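Local coordinates for protein microbial serine proteinases; subtilisin (Bacillus subtilis, PDB 2GKO) that probably hydrolyses peptide bonds as a calcium-loaded, cold-adapted serine protease of the subtilisin family, at residues A[24-30]-A[93-99]; A[156-161]-A[271-275]; A[196-202]-A[286-291]; A[225-229]-A[253-257]. All coordinates share one frame; numbering follows the deposited sequence.

Interaction 1. Residues A[24-30]-A[93-99]; sequences GGAGINI and APEADLW. With CA (calcium ion), chain B.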
loop_
_atom_site.group_PDB
_atom_site.type_symbol
_atom_site.label_atom_id
_atom_site.label_comp_id
_atom_site.label_asym_id
_atom_site.label_seq_id
_atom_site.Cartn_x
_atom_site.Cartn_y
_atom_site.Cartn_z
ATOM N N GLY A 24 -2.137 -14.112 8.614
ATOM C CA GLY A 24 -1.118 -13.298 9.240
ATOM C C GLY A 24 -1.478 -11.821 9.370
ATOM O O GLY A 24 -2.502 -11.372 8.868
ATOM N N GLY A 25 -0.625 -11.094 10.072
ATOM C CA GLY A 25 -0.814 -9.674 10.320
ATOM C C GLY A 25 -1.381 -9.337 11.683
ATOM O O GLY A 25 -1.637 -8.172 11.966
ATOM N N ALA A 26 -1.587 -10.348 12.535
ATOM C CA ALA A 26 -2.232 -10.126 13.822
ATOM C C ALA A 26 -1.533 -9.048 14.632
ATOM O O ALA A 26 -0.318 -9.041 14.771
ATOM C CB ALA A 26 -2.300 -11.421 14.618
ATOM N N GLY A 27 -2.324 -8.128 15.164
ATOM C CA GLY A 27 -1.812 -7.079 16.022
ATOM C C GLY A 27 -1.313 -5.837 15.317
ATOM O O GLY A 27 -1.148 -4.819 15.974
ATOM N N ILE A 28 -1.109 -5.908 14.000
ATOM C CA ILE A 28 -0.572 -4.780 13.266
ATOM C C ILE A 28 -1.705 -4.013 12.658
ATOM O O ILE A 28 -2.642 -4.594 12.114
ATOM C CB ILE A 28 0.406 -5.237 12.177
ATOM C CG1 ILE A 28 1.474 -6.177 12.761
ATOM C CG2 ILE A 28 1.038 -4.020 11.506
ATOM C CD1 ILE A 28 2.310 -5.591 13.863
ATOM N N ASN A 29 -1.616 -2.683 12.726
ATOM C CA ASN A 29 -2.678 -1.807 12.216
ATOM C C ASN A 29 -2.272 -1.244 10.875
ATOM O O ASN A 29 -1.168 -0.728 10.737
ATOM C CB ASN A 29 -2.921 -0.659 13.200
ATOM C CG ASN A 29 -3.112 -1.154 14.609
ATOM O OD1 ASN A 29 -4.179 -1.697 14.933
ATOM N ND2 ASN A 29 -2.061 -1.059 15.432
ATOM N N ILE A 30 -3.114 -1.434 9.865
ATOM C CA ILE A 30 -2.923 -0.818 8.568
ATOM C C ILE A 30 -3.887 0.354 8.458
ATOM O O ILE A 30 -5.113 0.196 8.437
ATOM C CB ILE A 30 -3.111 -1.830 7.398
ATOM C CG1 ILE A 30 -2.153 -3.021 7.553
ATOM C CG2 ILE A 30 -2.852 -1.135 6.069
ATOM C CD1 ILE A 30 -2.322 -4.100 6.493
ATOM N N ALA A 93 -2.825 -9.694 4.392
ATOM C CA ALA A 93 -2.696 -9.821 5.862
ATOM C C ALA A 93 -4.096 -9.805 6.479
ATOM O O ALA A 93 -4.509 -8.801 7.080
ATOM C CB ALA A 93 -1.866 -8.693 6.414
ATOM N N PRO A 94 -4.836 -10.903 6.368
ATOM C CA PRO A 94 -6.248 -10.923 6.775
ATOM C C PRO A 94 -6.495 -10.837 8.283
ATOM O O PRO A 94 -7.655 -10.735 8.676
ATOM C CB PRO A 94 -6.731 -12.268 6.238
ATOM C CG PRO A 94 -5.505 -13.132 6.335
ATOM C CD PRO A 94 -4.411 -12.211 5.826
ATOM N N GLU A 95 -5.448 -10.930 9.086
ATOM C CA GLU A 95 -5.573 -10.759 10.539
ATOM C C GLU A 95 -5.168 -9.368 11.020
ATOM O O GLU A 95 -5.265 -9.075 12.201
ATOM C CB GLU A 95 -4.711 -11.760 11.258
ATOM C CG GLU A 95 -5.132 -13.196 10.966
ATOM C CD GLU A 95 -4.168 -14.200 11.557
ATOM O OE1 GLU A 95 -3.852 -14.097 12.747
ATOM O OE2 GLU A 95 -3.726 -15.102 10.816
ATOM N N ALA A 96 -4.715 -8.517 10.105
ATOM C CA ALA A 96 -4.411 -7.133 10.476
ATOM C C ALA A 96 -5.661 -6.331 10.881
ATOM O O ALA A 96 -6.804 -6.694 10.578
ATOM C CB ALA A 96 -3.655 -6.437 9.351
ATOM N N ASP A 97 -5.425 -5.230 11.592
ATOM C CA ASP A 97 -6.492 -4.353 12.035
ATOM C C ASP A 97 -6.563 -3.193 11.057
ATOM O O ASP A 97 -5.549 -2.563 10.786
ATOM C CB ASP A 97 -6.173 -3.785 13.405
ATOM C CG ASP A 97 -5.992 -4.830 14.484
ATOM O OD1 ASP A 97 -6.422 -5.995 14.310
ATOM O OD2 ASP A 97 -5.447 -4.537 15.573
ATOM N N LEU A 98 -7.751 -2.891 10.562
ATOM C CA LEU A 98 -7.935 -1.784 9.627
ATOM C C LEU A 98 -8.255 -0.488 10.357
ATOM O O LEU A 98 -9.189 -0.433 11.153
ATOM C CB LEU A 98 -9.078 -2.091 8.645
ATOM C CG LEU A 98 -9.488 -0.994 7.672
ATOM C CD1 LEU A 98 -8.296 -0.594 6.778
ATOM C CD2 LEU A 98 -10.676 -1.466 6.885
ATOM N N TRP A 99 -7.472 0.552 10.064
ATOM C CA TRP A 99 -7.787 1.928 10.455
ATOM C C TRP A 99 -8.128 2.656 9.171
ATOM O O TRP A 99 -7.246 2.963 8.365
ATOM C CB TRP A 99 -6.605 2.624 11.123
ATOM C CG TRP A 99 -6.202 2.059 12.421
ATOM C CD1 TRP A 99 -6.679 0.916 13.026
ATOM C CD2 TRP A 99 -5.202 2.575 13.292
ATOM N NE1 TRP A 99 -6.046 0.715 14.228
ATOM C CE2 TRP A 99 -5.122 1.711 14.414
ATOM C CE3 TRP A 99 -4.357 3.690 13.244
ATOM C CZ2 TRP A 99 -4.230 1.935 15.477
ATOM C CZ3 TRP A 99 -3.477 3.909 14.296
ATOM C CH2 TRP A 99 -3.434 3.050 15.397
HETATM CA CA CA B . -5.092 -2.694 16.645
HETATM O O HOH W 1 -0.755 -13.178 12.478
HETATM O O HOH W 2 -5.085 -8.304 14.675
HETATM O O HOH W 3 -3.189 -3.506 17.296
HETATM O O HOH W 4 -5.896 -3.525 18.626
HETATM O O HOH W 5 -4.533 -0.831 17.919
#
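Asn29 and Asp97 meet at a calcium ion, each giving it one side-chain oxygen: Asn29 OD1 lies 2.2 Å from the metal, and Asp97 OD2 binds at the same distance. Glu49 and three waters are also ligands. Paired across the strands, both residues leave the sheet on one face, and chi1 (-50° in Asn29, -60° in Asp97) turns their oxygens to the ion. Trp99 flanks the site: Asn29 CB sits over its five-membered ring, 3.7 Å from the centroid, in a CH-pi contact, while the indole N-H is bonded to Glu49. Asn29 ND2 is held by Lys132 O and Thr131 OG1, fixing the amide with OD1 toward the ion. A second-shell water links Gly27 N, Glu95 O and Asp97 OD1, steadying the other carboxylate oxygen.

Beneath this the strands pair in parallel: Asp97 N bonds to Ile28 O at 2.9 Å, Ile30 N returns to Asp97 O at 2.8 Å, and Trp99 N reaches Ile30 O. On the reverse face Ile30 CD1 packs on Ala96 CB. Upstream, Glu95 doubly clasps Gly24, its N donating to Gly24 O and its OE2, approached from above the carboxylate plane, accepting from Gly24 N at 2.9 Å. Metal-bound side chains projecting from adjacent parallel strands make this a calcium site built on the central sheet of the subtilisin fold.

Interaction 2. Residues A[156-161]-A[271-275]; sequences YDKGVL and NVDVR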
loop_
_atom_site.group_PDB
_atom_site.type_symbol
_atom_site.label_atom_id
_atom_site.label_comp_id
_atom_site.label_asym_id
_atom_site.label_seq_id
_atom_site.Cartn_x
_atom_site.Cartn_y
_atom_site.Cartn_z
ATOM N N TYR A 156 7.022 8.850 10.717
ATOM C CA TYR A 156 8.134 7.929 10.576
ATOM C C TYR A 156 9.043 7.982 11.789
ATOM O O TYR A 156 9.429 6.965 12.298
ATOM C CB TYR A 156 8.924 8.247 9.319
ATOM C CG TYR A 156 9.872 7.171 8.883
ATOM C CD1 TYR A 156 11.201 7.211 9.239
ATOM C CD2 TYR A 156 9.443 6.108 8.096
ATOM C CE1 TYR A 156 12.081 6.248 8.814
ATOM C CE2 TYR A 156 10.315 5.133 7.674
ATOM C CZ TYR A 156 11.637 5.201 8.039
ATOM O OH TYR A 156 12.496 4.226 7.587
ATOM N N ASP A 157 9.309 9.190 12.278
ATOM C CA ASP A 157 10.047 9.393 13.526
ATOM C C ASP A 157 9.371 8.736 14.730
ATOM O O ASP A 157 10.054 8.303 15.660
ATOM C CB ASP A 157 10.217 10.896 13.790
ATOM C CG ASP A 157 10.838 11.183 15.145
ATOM O OD1 ASP A 157 12.076 11.005 15.249
ATOM O OD2 ASP A 157 10.186 11.562 16.157
ATOM N N LYS A 158 8.041 8.676 14.715
ATOM C CA LYS A 158 7.261 8.019 15.769
ATOM C C LYS A 158 7.140 6.505 15.596
ATOM O O LYS A 158 6.517 5.830 16.423
ATOM C CB LYS A 158 5.882 8.651 15.885
ATOM C CG LYS A 158 5.910 10.076 16.428
ATOM C CD LYS A 158 4.524 10.638 16.546
ATOM C CE LYS A 158 4.409 11.611 17.702
ATOM N NZ LYS A 158 3.973 10.933 18.938
ATOM N N GLY A 159 7.753 5.967 14.543
ATOM C CA GLY A 159 7.852 4.539 14.360
ATOM C C GLY A 159 6.859 3.943 13.374
ATOM O O GLY A 159 6.764 2.720 13.249
ATOM N N VAL A 160 6.101 4.804 12.696
ATOM C CA VAL A 160 5.116 4.377 11.706
ATOM C C VAL A 160 5.836 4.039 10.401
ATOM O O VAL A 160 6.747 4.755 9.979
ATOM C CB VAL A 160 4.040 5.471 11.478
ATOM C CG1 VAL A 160 3.049 5.078 10.389
ATOM C CG2 VAL A 160 3.321 5.781 12.771
ATOM N N LEU A 161 5.477 2.910 9.792
ATOM C CA LEU A 161 5.954 2.551 8.464
ATOM C C LEU A 161 4.987 3.122 7.426
ATOM O O LEU A 161 3.791 2.919 7.529
ATOM C CB LEU A 161 6.048 1.052 8.304
ATOM C CG LEU A 161 6.601 0.550 6.971
ATOM C CD1 LEU A 161 8.022 1.033 6.722
ATOM C CD2 LEU A 161 6.567 -0.941 6.962
ATOM N N ASN A 271 9.833 0.238 12.570
ATOM C CA ASN A 271 9.519 0.498 11.165
ATOM C C ASN A 271 10.737 0.328 10.261
ATOM O O ASN A 271 10.637 -0.187 9.153
ATOM C CB ASN A 271 8.889 1.886 10.940
ATOM C CG ASN A 271 9.675 3.047 11.563
ATOM O OD1 ASN A 271 10.555 2.868 12.429
ATOM N ND2 ASN A 271 9.328 4.267 11.145
ATOM N N VAL A 272 11.888 0.786 10.734
ATOM C CA VAL A 272 13.122 0.718 9.947
ATOM C C VAL A 272 13.532 -0.743 9.707
ATOM O O VAL A 272 13.934 -1.110 8.593
ATOM C CB VAL A 272 14.252 1.570 10.611
ATOM C CG1 VAL A 272 15.543 1.462 9.828
ATOM C CG2 VAL A 272 13.824 3.043 10.761
ATOM N N ASP A 273 13.414 -1.586 10.740
ATOM C CA ASP A 273 13.656 -3.021 10.606
ATOM C C ASP A 273 12.763 -3.703 9.578
ATOM O O ASP A 273 13.222 -4.506 8.781
ATOM C CB ASP A 273 13.421 -3.751 11.928
ATOM C CG ASP A 273 14.385 -3.344 13.029
ATOM O OD1 ASP A 273 15.552 -2.935 12.755
ATOM O OD2 ASP A 273 14.027 -3.415 14.225
ATOM N N VAL A 274 11.470 -3.386 9.604
ATOM C CA VAL A 274 10.512 -4.026 8.723
ATOM C C VAL A 274 10.736 -3.551 7.295
ATOM O O VAL A 274 10.670 -4.344 6.373
ATOM C CB VAL A 274 9.054 -3.761 9.181
ATOM C CG1 VAL A 274 8.046 -4.304 8.161
ATOM C CG2 VAL A 274 8.834 -4.357 10.570
ATOM N N ARG A 275 11.027 -2.264 7.148
ATOM C CA ARG A 275 11.364 -1.677 5.858
ATOM C C ARG A 275 12.595 -2.363 5.269
ATOM O O ARG A 275 12.647 -2.641 4.085
ATOM C CB ARG A 275 11.627 -0.192 6.033
ATOM C CG ARG A 275 11.886 0.534 4.735
ATOM C CD ARG A 275 12.104 1.986 4.915
ATOM N NE ARG A 275 12.129 2.682 3.625
ATOM C CZ ARG A 275 12.269 3.994 3.485
ATOM N NH1 ARG A 275 12.354 4.797 4.535
ATOM N NH2 ARG A 275 12.234 4.525 2.267
HETATM O O HOH W 6 8.354 1.203 15.053
#
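Tyr156 O accepts two N-H groups, Gly159 N from the same turn and Asn271 ND2, the latter at 2.9 Å, in the carbonyl plane and on a lone pair. The same ND2 also donates to Val160 O at 2.9 Å, there from above the carbonyl plane, so one amide nitrogen bridges the two backbone carbonyls. Asn271 CG stands between its backbone N and carbonyl carbon (chi1 51°), a position that carries the amide over one face of the Tyr156 ring, ND2 3.5 Å from its plane and over the centre, with the amide and ring planes 46° apart. At the far end of the ring, Arg275 NH1 donates to Tyr156 OH at 3.1 Å. The hydroxyl lies in the guanidinium plane, at its edge, and the ring stands nearly perpendicular to that plane. Arg275 has its charge partner in Glu225, which pairs with NE. Val272 CG2 touches the hydroxyl end of the tyrosine, and Leu161 CD2 packs on Val274 CG1 at 3.9 Å beside Trp263. A water joins Gly159 O to Asn271 N. Gly159, with its positive phi, closes helix 146-157 in a Schellman motif, and the first residue of helix 271-283 clamps this helix-to-strand turn of the alpha/beta subtilisin fold.

Interaction 3. Residues A[196-202]-A[286-291]; sequences QNGTYRV and DILSGN. With CA (calcium ion), chain D.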
loop_
_atom_site.group_PDB
_atom_site.type_symbol
_atom_site.label_atom_id
_atom_site.label_comp_id
_atom_site.label_asym_id
_atom_site.label_seq_id
_atom_site.Cartn_x
_atom_site.Cartn_y
_atom_site.Cartn_z
ATOM N N GLN A 196 8.078 -11.961 -18.157
ATOM C CA GLN A 196 8.979 -11.574 -19.229
ATOM C C GLN A 196 10.385 -11.507 -18.637
ATOM O O GLN A 196 10.578 -11.041 -17.519
ATOM C CB GLN A 196 8.513 -10.243 -19.806
ATOM C CG GLN A 196 9.375 -9.613 -20.891
ATOM C CD GLN A 196 8.688 -8.374 -21.451
ATOM O OE1 GLN A 196 8.995 -7.256 -21.051
ATOM N NE2 GLN A 196 7.712 -8.581 -22.322
ATOM N N ASN A 197 11.370 -12.037 -19.363
ATOM C CA ASN A 197 12.723 -12.204 -18.834
ATOM C C ASN A 197 12.743 -12.959 -17.498
ATOM O O ASN A 197 13.597 -12.720 -16.652
ATOM C CB ASN A 197 13.450 -10.859 -18.721
ATOM C CG ASN A 197 13.434 -10.069 -20.030
ATOM O OD1 ASN A 197 13.416 -10.650 -21.125
ATOM N ND2 ASN A 197 13.433 -8.738 -19.926
ATOM N N GLY A 198 11.772 -13.854 -17.322
ATOM C CA GLY A 198 11.706 -14.715 -16.155
ATOM C C GLY A 198 11.001 -14.158 -14.933
ATOM O O GLY A 198 10.832 -14.854 -13.936
ATOM N N THR A 199 10.569 -12.905 -15.002
ATOM C CA THR A 199 9.977 -12.257 -13.834
ATOM C C THR A 199 8.678 -11.609 -14.233
ATOM O O THR A 199 8.394 -11.426 -15.415
ATOM C CB THR A 199 10.928 -11.169 -13.212
ATOM O OG1 THR A 199 10.926 -9.982 -14.023
ATOM C CG2 THR A 199 12.411 -11.606 -13.177
ATOM N N TYR A 200 7.879 -11.237 -13.239
ATOM C CA TYR A 200 6.765 -10.344 -13.500
ATOM C C TYR A 200 7.286 -9.046 -14.118
ATOM O O TYR A 200 8.419 -8.620 -13.872
ATOM C CB TYR A 200 5.997 -10.066 -12.209
ATOM C CG TYR A 200 5.155 -11.241 -11.797
ATOM C CD1 TYR A 200 3.968 -11.518 -12.447
ATOM C CD2 TYR A 200 5.565 -12.091 -10.781
ATOM C CE1 TYR A 200 3.188 -12.588 -12.082
ATOM C CE2 TYR A 200 4.790 -13.169 -10.414
ATOM C CZ TYR A 200 3.617 -13.423 -11.060
ATOM O OH TYR A 200 2.831 -14.506 -10.703
ATOM N N ARG A 201 6.426 -8.407 -14.907
ATOM C CA ARG A 201 6.808 -7.229 -15.673
ATOM C C ARG A 201 6.201 -5.989 -15.005
ATOM O O ARG A 201 5.061 -6.024 -14.575
ATOM C CB ARG A 201 6.283 -7.366 -17.088
ATOM C CG ARG A 201 6.633 -6.229 -18.014
ATOM C CD ARG A 201 6.156 -6.449 -19.415
ATOM N NE ARG A 201 6.654 -5.425 -20.333
ATOM C CZ ARG A 201 6.090 -4.245 -20.550
ATOM N NH1 ARG A 201 4.970 -3.879 -19.932
ATOM N NH2 ARG A 201 6.680 -3.408 -21.383
ATOM N N VAL A 202 6.976 -4.914 -14.938
ATOM C CA VAL A 202 6.459 -3.628 -14.463
ATOM C C VAL A 202 5.507 -3.095 -15.526
ATOM O O VAL A 202 5.836 -3.084 -16.710
ATOM C CB VAL A 202 7.563 -2.588 -14.234
ATOM C CG1 VAL A 202 6.953 -1.287 -13.686
ATOM C CG2 VAL A 202 8.628 -3.111 -13.261
ATOM N N ASP A 286 14.718 -9.933 -7.886
ATOM C CA ASP A 286 15.056 -8.922 -8.880
ATOM C C ASP A 286 14.058 -8.948 -10.035
ATOM O O ASP A 286 13.826 -9.988 -10.640
ATOM C CB ASP A 286 16.462 -9.261 -9.395
ATOM C CG ASP A 286 17.075 -8.168 -10.212
ATOM O OD1 ASP A 286 16.396 -7.158 -10.527
ATOM O OD2 ASP A 286 18.262 -8.237 -10.593
ATOM N N ILE A 287 13.415 -7.806 -10.296
ATOM C CA ILE A 287 12.508 -7.673 -11.412
ATOM C C ILE A 287 13.315 -7.256 -12.631
ATOM O O ILE A 287 14.117 -6.334 -12.563
ATOM C CB ILE A 287 11.377 -6.643 -11.076
ATOM C CG1 ILE A 287 10.429 -7.233 -10.016
ATOM C CG2 ILE A 287 10.627 -6.205 -12.353
ATOM C CD1 ILE A 287 9.548 -8.388 -10.488
ATOM N N LEU A 288 13.076 -7.930 -13.745
ATOM C CA LEU A 288 13.940 -7.809 -14.916
ATOM C C LEU A 288 13.213 -7.370 -16.169
ATOM O O LEU A 288 13.805 -7.342 -17.245
ATOM C CB LEU A 288 14.612 -9.174 -15.193
ATOM C CG LEU A 288 15.512 -9.698 -14.088
ATOM C CD1 LEU A 288 15.952 -11.131 -14.443
ATOM C CD2 LEU A 288 16.698 -8.805 -13.905
ATOM N N SER A 289 11.929 -7.040 -16.071
ATOM C CA SER A 289 11.180 -6.707 -17.274
ATOM C C SER A 289 10.246 -5.539 -17.040
ATOM O O SER A 289 9.795 -5.305 -15.921
ATOM C CB SER A 289 10.392 -7.898 -17.793
ATOM O OG SER A 289 9.541 -8.453 -16.816
ATOM N N GLY A 290 9.969 -4.832 -18.129
ATOM C CA GLY A 290 9.284 -3.551 -18.103
ATOM C C GLY A 290 10.250 -2.471 -18.570
ATOM O O GLY A 290 11.484 -2.611 -18.500
ATOM N N ASN A 291 9.712 -1.354 -19.043
ATOM C CA ASN A 291 10.562 -0.283 -19.534
ATOM C C ASN A 291 11.506 0.188 -18.448
ATOM O O ASN A 291 11.074 0.499 -17.355
ATOM C CB ASN A 291 9.725 0.908 -20.030
ATOM C CG ASN A 291 8.845 0.582 -21.244
ATOM O OD1 ASN A 291 8.590 -0.568 -21.582
ATOM N ND2 ASN A 291 8.370 1.626 -21.894
HETATM CA CA CA D . 15.832 -5.139 -11.499
HETATM O O HOH W 7 11.278 -5.454 -20.530
HETATM O O HOH W 8 6.815 -1.306 -18.483
HETATM O O HOH W 9 14.315 -4.874 -9.612
#
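Thr199 lays its methyl CG2 against the Leu288 side chain, 3.8 Å from CG, the two crossing at about a right angle, while its hydroxyl takes part in two bonds. OG1 accepts from Leu288 N at 3.0 Å in a nearly straight bond (170°) and donates to Tyr200 O. Replacing the threonine by a valine would probably leave Leu288 N without its acceptor and loosen the loop from the hairpin.

Ser289 OG, set between its backbone N and carbonyl carbon (chi1 55°), points at Gln196 O and donates to it at 2.9 Å; Thr199 N reaches that oxygen from the opposite face, so Gln196 O is held by its own turn and by the loop. Asn197, in the type I' turn, donates from ND2 to Leu288 O at 3.0 Å. Val202 CG2 packs on Ile287 CG2 at 3.8 Å. Gly290 CA lies over one face of the Arg201 guanidinium, whose charge is met by Glu192 and Asp204.

Asp286 OD1 and Ile287 O bind a calcium ion, with Gly294, Gly296 and Asp298 as the other protein ligands. The loop is thus held to the hairpin largely by side-chain-to-backbone bonds, with one backbone bond from Val202 N to Ser289 O, and the ion fixes the residues just before Leu288.

Interaction 4. Residues A[225-229]-A[253-257]; sequences EISAP and PHAAG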
loop_
_atom_site.group_PDB
_atom_site.type_symbol
_atom_site.label_atom_id
_atom_site.label_comp_id
_atom_site.label_asym_id
_atom_site.label_seq_id
_atom_site.Cartn_x
_atom_site.Cartn_y
_atom_site.Cartn_z
ATOM N N GLU A 225 11.129 1.801 -4.692
ATOM C CA GLU A 225 11.702 0.959 -3.645
ATOM C C GLU A 225 11.434 -0.511 -3.906
ATOM O O GLU A 225 12.355 -1.303 -3.948
ATOM C CB GLU A 225 11.165 1.397 -2.282
ATOM C CG GLU A 225 11.848 0.769 -1.073
ATOM C CD GLU A 225 11.859 1.675 0.136
ATOM O OE1 GLU A 225 11.652 2.886 0.011
ATOM O OE2 GLU A 225 12.103 1.179 1.262
ATOM N N ILE A 226 10.174 -0.883 -4.075
ATOM C CA ILE A 226 9.812 -2.253 -4.321
ATOM C C ILE A 226 8.641 -2.291 -5.304
ATOM O O ILE A 226 8.041 -1.244 -5.579
ATOM C CB ILE A 226 9.447 -2.995 -2.985
ATOM C CG1 ILE A 226 8.188 -2.392 -2.342
ATOM C CG2 ILE A 226 10.606 -2.984 -1.986
ATOM C CD1 ILE A 226 7.790 -3.095 -1.080
ATOM N N SER A 227 8.348 -3.475 -5.826
ATOM C CA SER A 227 7.275 -3.693 -6.766
ATOM C C SER A 227 6.249 -4.691 -6.219
ATOM O O SER A 227 6.575 -5.605 -5.463
ATOM C CB SER A 227 7.856 -4.204 -8.091
ATOM O OG SER A 227 8.785 -3.282 -8.637
ATOM N N ALA A 228 4.996 -4.505 -6.585
ATOM C CA ALA A 228 3.946 -5.439 -6.203
ATOM C C ALA A 228 2.849 -5.425 -7.238
ATOM O O ALA A 228 2.798 -4.531 -8.058
ATOM C CB ALA A 228 3.384 -5.088 -4.831
ATOM N N PRO A 229 1.975 -6.424 -7.231
ATOM C CA PRO A 229 0.889 -6.494 -8.216
ATOM C C PRO A 229 -0.025 -5.265 -8.222
ATOM O O PRO A 229 -0.548 -4.889 -7.172
ATOM C CB PRO A 229 0.122 -7.747 -7.787
ATOM C CG PRO A 229 1.152 -8.568 -7.142
ATOM C CD PRO A 229 1.969 -7.610 -6.341
ATOM N N PRO A 253 -1.068 -1.405 -1.398
ATOM C CA PRO A 253 -1.627 -2.242 -0.323
ATOM C C PRO A 253 -1.165 -3.681 -0.312
ATOM O O PRO A 253 -1.220 -4.278 0.741
ATOM C CB PRO A 253 -3.125 -2.172 -0.555
ATOM C CG PRO A 253 -3.281 -1.810 -1.976
ATOM C CD PRO A 253 -2.139 -0.901 -2.270
ATOM N N HIS A 254 -0.738 -4.230 -1.438
ATOM C CA HIS A 254 -0.075 -5.532 -1.411
ATOM C C HIS A 254 1.186 -5.478 -0.545
ATOM O O HIS A 254 1.410 -6.324 0.316
ATOM C CB HIS A 254 0.288 -5.971 -2.812
ATOM C CG HIS A 254 -0.858 -6.519 -3.593
ATOM N ND1 HIS A 254 -1.668 -5.729 -4.379
ATOM C CD2 HIS A 254 -1.314 -7.789 -3.748
ATOM C CE1 HIS A 254 -2.557 -6.487 -4.994
ATOM N NE2 HIS A 254 -2.381 -7.740 -4.603
ATOM N N ALA A 255 1.997 -4.450 -0.752
ATOM C CA ALA A 255 3.169 -4.218 0.071
ATOM C C ALA A 255 2.831 -3.883 1.513
ATOM O O ALA A 255 3.512 -4.328 2.412
ATOM C CB ALA A 255 3.999 -3.121 -0.518
ATOM N N ALA A 256 1.791 -3.086 1.752
ATOM C CA ALA A 256 1.445 -2.698 3.132
ATOM C C ALA A 256 0.986 -3.933 3.901
ATOM O O ALA A 256 1.333 -4.111 5.063
ATOM C CB ALA A 256 0.351 -1.649 3.141
ATOM N N GLY A 257 0.197 -4.768 3.249
ATOM C CA GLY A 257 -0.228 -6.052 3.787
ATOM C C GLY A 257 0.945 -6.975 4.079
ATOM O O GLY A 257 1.038 -7.581 5.167
#
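Ile226 CD1 meets Ala255 CB at 3.8 Å in the first of two apolar contacts. Two residues along the strand, Ala228 CB rests on His254 CB, also at 3.8 Å. The axes of the two short segments come within 7.8 Å at an angle of 106° between their directions.

The ring contact is a CH-pi interaction. Pro229 CB sits over the centre of the His254 imidazole, 4.1 Å from the centroid and 12° off the ring normal. On its helix, His254 has CG beside the backbone N (chi1 -78°), which swings the ring toward Pro229.

Polar contact is slight. Pro229 O comes within 3.1 Å of His254 ND1, but the angle is too poor for a hydrogen bond; ND1 instead donates to Met250 O one turn back in the helix. Ile10 and Ile13 of helix 8-14 also touch the His254 side chain. An alanine in place of His254 would be likely to leave Pro229 without its aromatic partner and open a gap beside helix 8-14.

Strand 226-229 thus crosses the buried helix 248-265, at whose start Ser249 and Met250 line the pocket that holds the bound phenylmethanesulfonic acid, in the alpha/beta core of the subtilisin fold.

In the fold
From the N terminus, interaction 1 is the first to close, joining strand 29-34 to strand 97-102 around a loop that includes helix 71-80. It is complete before the others open. Interaction 2 then begins at the end of helix 146-157, and interaction 3 at the hairpin 194-202; their segments alternate, so the two loops cross. Interaction 4 is nested within both. Helix 248-265 touches Ile30 and Ala93 of interaction 1 and leads on to helix 271-283. The Arg275–Glu225 salt bridge ties interaction 2 to interaction 4. Interaction 3 lies about 30 Å, centre to centre, from interaction 1, but its nearest atoms come within about 4 Å of interaction 4, and strands 199-202 and 226-229 both pair with strand 186-192.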